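Local coordinates for oxidoreductase, Gfo/Idh/MocA family (Vibrio cholerae, PDB 1XEA), which probably works as an NAD(P)-dependent oxidoreductase of the Gfo/Idh/MocA family, binding its dinucleotide cofactor on a Rossmann fold, though its substrate is not established, at residues A6-G11 and D65-H70; T90-P95 and Q115-G120; G120-H125 and K266-M271. All blocks are in the same frame, centred on the assembly; numbering follows the deposited sequence.

Contact 1 of 3, residues A6-G11 and D65-H70; sequences AMIGLG and DAVMIH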
loop_
_atom_site.group_PDB
_atom_site.type_symbol
_atom_site.label_atom_id
_atom_site.label_comp_id
_atom_site.label_asym_id
_atom_site.label_seq_id
_atom_site.Cartn_x
_atom_site.Cartn_y
_atom_site.Cartn_z
ATOM N N ALA A 6 16.674 -8.383 39.464
ATOM C CA ALA A 6 18.045 -8.690 39.119
ATOM C C ALA A 6 18.017 -9.308 37.739
ATOM O O ALA A 6 17.232 -10.221 37.465
ATOM C CB ALA A 6 18.628 -9.658 40.114
HETATM N N MSE A 7 18.855 -8.792 36.856
HETATM C CA MSE A 7 18.930 -9.322 35.511
HETATM C C MSE A 7 20.210 -10.127 35.334
HETATM O O MSE A 7 21.313 -9.580 35.307
HETATM C CB MSE A 7 18.882 -8.191 34.496
HETATM C CG MSE A 7 17.511 -7.586 34.340
HETATM SE SE MSE A 7 17.466 -6.271 32.943
HETATM C CE MSE A 7 18.426 -7.242 31.568
ATOM N N ILE A 8 20.047 -11.435 35.214
ATOM C CA ILE A 8 21.175 -12.323 35.045
ATOM C C ILE A 8 21.356 -12.660 33.578
ATOM O O ILE A 8 20.414 -13.096 32.917
ATOM C CB ILE A 8 20.975 -13.644 35.824
ATOM C CG1 ILE A 8 20.898 -13.373 37.329
ATOM C CG2 ILE A 8 22.103 -14.609 35.511
ATOM C CD1 ILE A 8 19.522 -13.011 37.821
ATOM N N GLY A 9 22.568 -12.450 33.071
ATOM C CA GLY A 9 22.865 -12.759 31.680
ATOM C C GLY A 9 22.519 -11.647 30.713
ATOM O O GLY A 9 21.420 -11.602 30.159
ATOM N N LEU A 10 23.472 -10.753 30.490
ATOM C CA LEU A 10 23.237 -9.628 29.602
ATOM C C LEU A 10 23.707 -9.863 28.172
ATOM O O LEU A 10 24.757 -9.373 27.763
ATOM C CB LEU A 10 23.892 -8.376 30.188
ATOM C CG LEU A 10 23.503 -8.139 31.649
ATOM C CD1 LEU A 10 24.207 -6.896 32.158
ATOM C CD2 LEU A 10 21.996 -8.010 31.793
ATOM N N GLY A 11 22.908 -10.611 27.417
ATOM C CA GLY A 11 23.240 -10.904 26.038
ATOM C C GLY A 11 22.652 -9.876 25.098
ATOM O O GLY A 11 22.367 -8.749 25.501
ATOM N N ASP A 65 13.737 -8.843 44.622
ATOM C CA ASP A 65 12.355 -9.300 44.683
ATOM C C ASP A 65 12.037 -10.290 43.571
ATOM O O ASP A 65 11.018 -10.982 43.614
ATOM C CB ASP A 65 11.417 -8.098 44.610
ATOM C CG ASP A 65 11.506 -7.227 45.846
ATOM O OD1 ASP A 65 11.046 -7.680 46.923
ATOM O OD2 ASP A 65 12.047 -6.100 45.742
ATOM N N ALA A 66 12.920 -10.349 42.580
ATOM C CA ALA A 66 12.758 -11.254 41.453
ATOM C C ALA A 66 13.983 -11.184 40.535
ATOM O O ALA A 66 14.756 -10.222 40.586
ATOM C CB ALA A 66 11.488 -10.898 40.679
ATOM N N VAL A 67 14.156 -12.215 39.704
ATOM C CA VAL A 67 15.264 -12.288 38.754
ATOM C C VAL A 67 14.753 -12.547 37.335
ATOM O O VAL A 67 13.735 -13.214 37.138
ATOM C CB VAL A 67 16.263 -13.413 39.125
ATOM C CG1 VAL A 67 16.903 -13.119 40.462
ATOM C CG2 VAL A 67 15.556 -14.748 39.157
HETATM N N MSE A 68 15.456 -11.994 36.351
HETATM C CA MSE A 68 15.109 -12.164 34.942
HETATM C C MSE A 68 16.309 -12.790 34.263
HETATM O O MSE A 68 17.335 -12.142 34.077
HETATM C CB MSE A 68 14.802 -10.811 34.298
HETATM C CG MSE A 68 13.518 -10.179 34.790
HETATM SE SE MSE A 68 13.181 -8.404 34.109
HETATM C CE MSE A 68 12.832 -8.837 32.254
ATOM N N ILE A 69 16.188 -14.055 33.895
ATOM C CA ILE A 69 17.300 -14.744 33.261
ATOM C C ILE A 69 17.288 -14.543 31.754
ATOM O O ILE A 69 16.320 -14.882 31.088
ATOM C CB ILE A 69 17.234 -16.229 33.594
ATOM C CG1 ILE A 69 17.267 -16.385 35.118
ATOM C CG2 ILE A 69 18.383 -16.969 32.928
ATOM C CD1 ILE A 69 16.784 -17.715 35.610
ATOM N N HIS A 70 18.362 -13.990 31.211
ATOM C CA HIS A 70 18.406 -13.757 29.776
ATOM C C HIS A 70 19.567 -14.506 29.167
ATOM O O HIS A 70 19.887 -14.340 27.991
ATOM C CB HIS A 70 18.548 -12.267 29.492
ATOM C CG HIS A 70 17.551 -11.423 30.218
ATOM N ND1 HIS A 70 16.211 -11.402 29.892
ATOM C CD2 HIS A 70 17.694 -10.588 31.274
ATOM C CE1 HIS A 70 15.573 -10.589 30.715
ATOM N NE2 HIS A 70 16.450 -10.082 31.563
#
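Four backbone hydrogen bonds join A6-I8 to A66-H70 in parallel register. A6 gives its N-H to A66 O (N to O 2.9 Å) and takes one at its own O from M68 N (2.7 Å). I8 repeats the pattern: its N reaches M68 O at 3.0 Å, and its O receives H70 N at 2.8 Å. That last bond carries the pairing just past the end of strand 66-69.

On one face of the sheet, I8 crosses V67. Its CG1 stands beside the backbone N, and the second torsion (chi2 86°) turns CD1 to V67 CB, 3.5 Å away, while A6 CB meets V67 CG1. Small and branched aliphatic residues suit this layer, which is closed off from water. The opposite face bears M7 and M68, both selenomethionine in this crystal. M7 bends at its last torsion (chi3 46°), bringing its methyl CE 3.4 Å from H70 CD2, obliquely to the imidazole.

G9 follows with a positive phi of 86°, a backbone shape that favours glycine. G9 and G11 fit the GxGxxA pattern of Rossmann folds, and this turn probably lies where the cofactor's diphosphate binds, as in relatives. G11 is the N-cap of helix 12-22.

This helix lies over M7 and M68, and its Y18 stacks on H70; helix 76-85 packs against I8, V67 and I69. Strand 28-33 flanks M7, and strand 90-93 continues the sheet beyond V67.

Contact 2 of 3, residues T90-P95 and Q115-G120; sequences TFVDKP and QPLYVG
F91 and Y118 are paired neighbours on the last two strands of the Rossmann sheet, 90-93 and 117-120, which helix 100-112 links in a beta-alpha-beta unit. Their rings meet rim to rim: F91 CD1 lies 3.5 Å from Y118 CD2, the planes only 22° apart, and neither ring covers the other's face. As bridge partners the two residues leave the same face of the sheet; with CG anti to the backbone N (chi1 172° for F91) the rings lie alongside.

The other side is aliphatic. T90 and L117 run side by side, with T90 CG2 4.0 Å from L117 CD1, and V92 CG2 touches the same leucine methyl.

Backbone hydrogen bonds between the parallel strands set this register. T90 N reaches P116 O and Y118 N reaches T90 O, both at 2.8 Å, followed by V92 N to Y118 O and G120 N to V92 O, both at 2.9 Å. G120, having no side chain, lets the F91 ring lie close to its backbone.

Farther out, Y118 OH bonds to D274 and D93 OD1 to the hydroxyl of Y18. D93-K94-P95 resembles the Glu-Lys-Pro signature of this family, found near the cofactor in relatives; the K94-P95 peptide is cis.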
loop_
_atom_site.group_PDB
_atom_site.type_symbol
_atom_site.label_atom_id
_atom_site.label_comp_id
_atom_site.label_asym_id
_atom_site.label_seq_id
_atom_site.Cartn_x
_atom_site.Cartn_y
_atom_site.Cartn_z
ATOM N N THR A 90 10.613 -15.978 39.292
ATOM C CA THR A 90 11.602 -16.032 38.222
ATOM C C THR A 90 11.039 -15.757 36.828
ATOM O O THR A 90 9.952 -16.213 36.472
ATOM C CB THR A 90 12.320 -17.414 38.196
ATOM O OG1 THR A 90 13.004 -17.614 39.435
ATOM C CG2 THR A 90 13.326 -17.496 37.056
ATOM N N PHE A 91 11.809 -15.017 36.038
ATOM C CA PHE A 91 11.440 -14.686 34.675
ATOM C C PHE A 91 12.522 -15.243 33.771
ATOM O O PHE A 91 13.711 -15.114 34.070
ATOM C CB PHE A 91 11.364 -13.177 34.504
ATOM C CG PHE A 91 11.182 -12.739 33.085
ATOM C CD1 PHE A 91 9.914 -12.622 32.537
ATOM C CD2 PHE A 91 12.284 -12.447 32.290
ATOM C CE1 PHE A 91 9.740 -12.215 31.213
ATOM C CE2 PHE A 91 12.122 -12.039 30.966
ATOM C CZ PHE A 91 10.847 -11.924 30.427
ATOM N N VAL A 92 12.108 -15.868 32.676
ATOM C CA VAL A 92 13.052 -16.435 31.727
ATOM C C VAL A 92 12.593 -16.116 30.321
ATOM O O VAL A 92 11.435 -16.321 29.979
ATOM C CB VAL A 92 13.169 -17.973 31.870
ATOM C CG1 VAL A 92 14.147 -18.520 30.839
ATOM C CG2 VAL A 92 13.642 -18.328 33.272
ATOM N N ASP A 93 13.506 -15.608 29.504
ATOM C CA ASP A 93 13.175 -15.266 28.134
ATOM C C ASP A 93 13.031 -16.539 27.315
ATOM O O ASP A 93 13.847 -17.450 27.426
ATOM C CB ASP A 93 14.259 -14.363 27.544
ATOM C CG ASP A 93 13.916 -13.879 26.153
ATOM O OD1 ASP A 93 12.762 -13.419 25.950
ATOM O OD2 ASP A 93 14.799 -13.939 25.260
ATOM N N LYS A 94 11.981 -16.599 26.502
ATOM C CA LYS A 94 11.717 -17.759 25.659
ATOM C C LYS A 94 12.960 -18.102 24.846
ATOM O O LYS A 94 13.667 -17.214 24.386
ATOM C CB LYS A 94 10.542 -17.469 24.727
ATOM C CG LYS A 94 10.825 -16.407 23.682
ATOM C CD LYS A 94 11.553 -16.996 22.482
ATOM C CE LYS A 94 12.428 -15.960 21.789
ATOM N NZ LYS A 94 13.086 -16.546 20.593
ATOM N N PRO A 95 13.238 -19.402 24.656
ATOM C CA PRO A 95 12.443 -20.505 25.204
ATOM C C PRO A 95 12.832 -20.825 26.651
ATOM O O PRO A 95 13.932 -20.484 27.095
ATOM C CB PRO A 95 12.763 -21.646 24.245
ATOM C CG PRO A 95 14.207 -21.401 23.944
ATOM C CD PRO A 95 14.256 -19.907 23.718
ATOM N N GLN A 115 6.246 -20.464 43.734
ATOM C CA GLN A 115 6.792 -19.274 43.118
ATOM C C GLN A 115 6.300 -19.155 41.683
ATOM O O GLN A 115 5.928 -20.146 41.057
ATOM C CB GLN A 115 8.314 -19.301 43.166
ATOM C CG GLN A 115 8.850 -19.039 44.548
ATOM C CD GLN A 115 8.323 -17.740 45.110
ATOM O OE1 GLN A 115 8.356 -16.707 44.442
ATOM N NE2 GLN A 115 7.833 -17.779 46.340
ATOM N N PRO A 116 6.257 -17.927 41.154
ATOM C CA PRO A 116 5.804 -17.707 39.786
ATOM C C PRO A 116 6.987 -17.774 38.832
ATOM O O PRO A 116 8.056 -17.219 39.105
ATOM C CB PRO A 116 5.202 -16.316 39.860
ATOM C CG PRO A 116 6.167 -15.629 40.760
ATOM C CD PRO A 116 6.370 -16.644 41.869
ATOM N N LEU A 117 6.781 -18.473 37.723
ATOM C CA LEU A 117 7.780 -18.633 36.684
ATOM C C LEU A 117 7.158 -18.082 35.404
ATOM O O LEU A 117 6.280 -18.701 34.804
ATOM C CB LEU A 117 8.124 -20.109 36.511
ATOM C CG LEU A 117 9.068 -20.465 35.362
ATOM C CD1 LEU A 117 10.425 -19.789 35.550
ATOM C CD2 LEU A 117 9.228 -21.974 35.313
ATOM N N TYR A 118 7.623 -16.909 34.999
ATOM C CA TYR A 118 7.116 -16.231 33.815
ATOM C C TYR A 118 8.009 -16.442 32.595
ATOM O O TYR A 118 9.226 -16.266 32.676
ATOM C CB TYR A 118 7.034 -14.741 34.113
ATOM C CG TYR A 118 6.102 -13.968 33.227
ATOM C CD1 TYR A 118 4.758 -13.816 33.575
ATOM C CD2 TYR A 118 6.566 -13.352 32.064
ATOM C CE1 TYR A 118 3.898 -13.065 32.796
ATOM C CE2 TYR A 118 5.713 -12.596 31.274
ATOM C CZ TYR A 118 4.377 -12.454 31.646
ATOM O OH TYR A 118 3.525 -11.696 30.877
ATOM N N VAL A 119 7.407 -16.802 31.465
ATOM C CA VAL A 119 8.165 -17.003 30.231
ATOM C C VAL A 119 7.986 -15.775 29.327
ATOM O O VAL A 119 6.879 -15.257 29.184
ATOM C CB VAL A 119 7.697 -18.266 29.473
ATOM C CG1 VAL A 119 8.527 -18.440 28.221
ATOM C CG2 VAL A 119 7.826 -19.498 30.365
ATOM N N GLY A 120 9.078 -15.328 28.714
ATOM C CA GLY A 120 9.030 -14.156 27.861
ATOM C C GLY A 120 8.535 -14.320 26.439
ATOM O O GLY A 120 9.317 -14.579 25.526
#

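Contact 3 of 3, residues G120-H125 and K266-M271; sequences GFNRRH and KGFDAM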
loop_
_atom_site.group_PDB
_atom_site.type_symbol
_atom_site.label_atom_id
_atom_site.label_comp_id
_atom_site.label_asym_id
_atom_site.label_seq_id
_atom_site.Cartn_x
_atom_site.Cartn_y
_atom_site.Cartn_z
ATOM N N GLY A 120 9.078 -15.328 28.714
ATOM C CA GLY A 120 9.030 -14.156 27.861
ATOM C C GLY A 120 8.535 -14.320 26.439
ATOM O O GLY A 120 9.317 -14.579 25.526
ATOM N N PHE A 121 7.234 -14.149 26.249
ATOM C CA PHE A 121 6.620 -14.256 24.932
ATOM C C PHE A 121 6.020 -12.898 24.588
ATOM O O PHE A 121 4.814 -12.689 24.740
ATOM C CB PHE A 121 5.510 -15.296 24.961
ATOM C CG PHE A 121 5.994 -16.716 24.970
ATOM C CD1 PHE A 121 5.704 -17.555 26.048
ATOM C CD2 PHE A 121 6.643 -17.249 23.855
ATOM C CE1 PHE A 121 6.044 -18.905 26.012
ATOM C CE2 PHE A 121 6.991 -18.598 23.802
ATOM C CZ PHE A 121 6.688 -19.428 24.882
ATOM N N ASN A 122 6.860 -11.986 24.108
ATOM C CA ASN A 122 6.408 -10.642 23.780
ATOM C C ASN A 122 5.238 -10.577 22.789
ATOM O O ASN A 122 4.394 -9.689 22.888
ATOM C CB ASN A 122 7.585 -9.794 23.280
ATOM C CG ASN A 122 8.038 -10.173 21.890
ATOM O OD1 ASN A 122 8.144 -9.313 21.020
ATOM N ND2 ASN A 122 8.318 -11.452 21.670
ATOM N N ARG A 123 5.167 -11.523 21.858
ATOM C CA ARG A 123 4.092 -11.529 20.880
ATOM C C ARG A 123 2.715 -11.794 21.489
ATOM O O ARG A 123 1.753 -12.024 20.757
ATOM C CB ARG A 123 4.383 -12.555 19.784
ATOM C CG ARG A 123 4.779 -11.957 18.460
ATOM C CD ARG A 123 5.879 -12.764 17.797
ATOM N NE ARG A 123 7.195 -12.391 18.307
ATOM C CZ ARG A 123 8.128 -11.778 17.585
ATOM N NH1 ARG A 123 7.905 -11.471 16.315
ATOM N NH2 ARG A 123 9.283 -11.457 18.141
ATOM N N ARG A 124 2.604 -11.792 22.816
ATOM C CA ARG A 124 1.294 -11.989 23.453
ATOM C C ARG A 124 0.810 -10.643 23.968
ATOM O O ARG A 124 -0.328 -10.515 24.411
ATOM C CB ARG A 124 1.374 -12.927 24.656
ATOM C CG ARG A 124 1.588 -14.386 24.347
ATOM C CD ARG A 124 1.477 -15.204 25.633
ATOM N NE ARG A 124 2.009 -16.549 25.434
ATOM C CZ ARG A 124 2.262 -17.415 26.411
ATOM N NH1 ARG A 124 2.028 -17.079 27.673
ATOM N NH2 ARG A 124 2.765 -18.609 26.118
ATOM N N HIS A 125 1.698 -9.651 23.911
ATOM C CA HIS A 125 1.423 -8.302 24.393
ATOM C C HIS A 125 1.579 -7.233 23.323
ATOM O O HIS A 125 1.925 -6.088 23.627
ATOM C CB HIS A 125 2.372 -7.972 25.534
ATOM C CG HIS A 125 2.362 -8.992 26.621
ATOM N ND1 HIS A 125 1.425 -8.986 27.631
ATOM C CD2 HIS A 125 3.108 -10.108 26.800
ATOM C CE1 HIS A 125 1.591 -10.058 28.384
ATOM N NE2 HIS A 125 2.604 -10.755 27.900
ATOM N N LYS A 266 6.649 -3.492 20.024
ATOM C CA LYS A 266 6.966 -4.911 19.967
ATOM C C LYS A 266 6.502 -5.626 21.227
ATOM O O LYS A 266 6.942 -6.738 21.531
ATOM C CB LYS A 266 8.455 -5.132 19.773
ATOM C CG LYS A 266 8.992 -4.608 18.464
ATOM C CD LYS A 266 10.293 -5.325 18.083
ATOM C CE LYS A 266 10.981 -4.603 16.950
ATOM N NZ LYS A 266 10.085 -4.401 15.799
ATOM N N GLY A 267 5.602 -4.965 21.950
ATOM C CA GLY A 267 5.027 -5.518 23.165
ATOM C C GLY A 267 5.928 -5.720 24.371
ATOM O O GLY A 267 5.503 -6.307 25.365
ATOM N N PHE A 268 7.165 -5.245 24.320
ATOM C CA PHE A 268 8.031 -5.439 25.462
ATOM C C PHE A 268 7.566 -4.694 26.697
ATOM O O PHE A 268 7.446 -5.296 27.759
ATOM C CB PHE A 268 9.474 -5.090 25.112
ATOM C CG PHE A 268 10.137 -6.109 24.221
ATOM C CD1 PHE A 268 9.861 -6.154 22.850
ATOM C CD2 PHE A 268 11.013 -7.044 24.751
ATOM C CE1 PHE A 268 10.456 -7.118 22.022
ATOM C CE2 PHE A 268 11.606 -8.004 23.930
ATOM C CZ PHE A 268 11.323 -8.039 22.560
ATOM N N ASP A 269 7.280 -3.405 26.574
ATOM C CA ASP A 269 6.814 -2.646 27.735
ATOM C C ASP A 269 5.580 -3.301 28.351
ATOM O O ASP A 269 5.479 -3.416 29.567
ATOM C CB ASP A 269 6.476 -1.199 27.348
ATOM C CG ASP A 269 7.698 -0.411 26.888
ATOM O OD1 ASP A 269 7.598 0.828 26.721
ATOM O OD2 ASP A 269 8.770 -1.024 26.680
ATOM N N ALA A 270 4.641 -3.725 27.508
ATOM C CA ALA A 270 3.416 -4.349 27.995
ATOM C C ALA A 270 3.698 -5.647 28.735
ATOM O O ALA A 270 3.061 -5.951 29.740
ATOM C CB ALA A 270 2.475 -4.602 26.838
HETATM N N MSE A 271 4.647 -6.416 28.221
HETATM C CA MSE A 271 5.007 -7.677 28.836
HETATM C C MSE A 271 5.666 -7.415 30.192
HETATM O O MSE A 271 5.254 -7.977 31.203
HETATM C CB MSE A 271 5.958 -8.449 27.926
HETATM C CG MSE A 271 6.335 -9.809 28.472
HETATM SE SE MSE A 271 7.732 -10.665 27.473
HETATM C CE MSE A 271 9.078 -9.260 27.583
#
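The imidazole of H125 lies flat against a helix backbone: M271 CA sits over one face of the ring, 3.8 Å from its centroid and 15° off the ring normal, a CH-pi contact made by the main chain and not by a side-chain tip. The M271 side chain, a selenomethionine here, crosses that of H125 at about a right angle. Its CB lies 3.5 Å from H125 CD2, and CG, anti to the backbone N (chi1 -178°), carries the chain on toward the loop, where the selenium settles 3.7 Å from G120 CA. The long, flexible methionine chain suits the place, since it can reach the backbone of G120, F121 and N122.

A second CH-pi contact lies beyond: N122 CB stands over the centre of the F268 ring, 4.2 Å from the centroid. The loop carbonyl H125 O comes 3.2 Å from G267 CA, an approach that glycine, with no side chain, permits. A270, also small, sets its CB 3.6 Å from H125 CB.

The K266 side chain leads away from the loop to the second subunit, where its NZ forms a salt bridge with D258 and a cation-pi contact with W259, both of that subunit. G267 is the C-prime residue of a Schellman motif ending helix 262-265; glycine is the classic residue at this positive-phi site, and here it also precedes helix 268-281 as its N-cap.

How the contacts relate
All three contacts are buried, but their chemistry differs. Contacts 1 and 2 are neighbouring strand pairs of one parallel Rossmann sheet, held by regular backbone bonds; they meet directly where F91 N and O probably hydrogen-bond to V67 O and I69 N respectively, and M68 CE packs on F91 CE2. Contact 3 joins a loop to a helix start and relies on CH-pi and selenium packing. It shares G120 with contact 2, where strand 117-120 gives way to the loop, and Y118 touches both H125 and M271. Contacts 1 and 3 do not touch, their centres being about 17 Å apart. Among the three, contact 3 alone reaches another subunit, through K266.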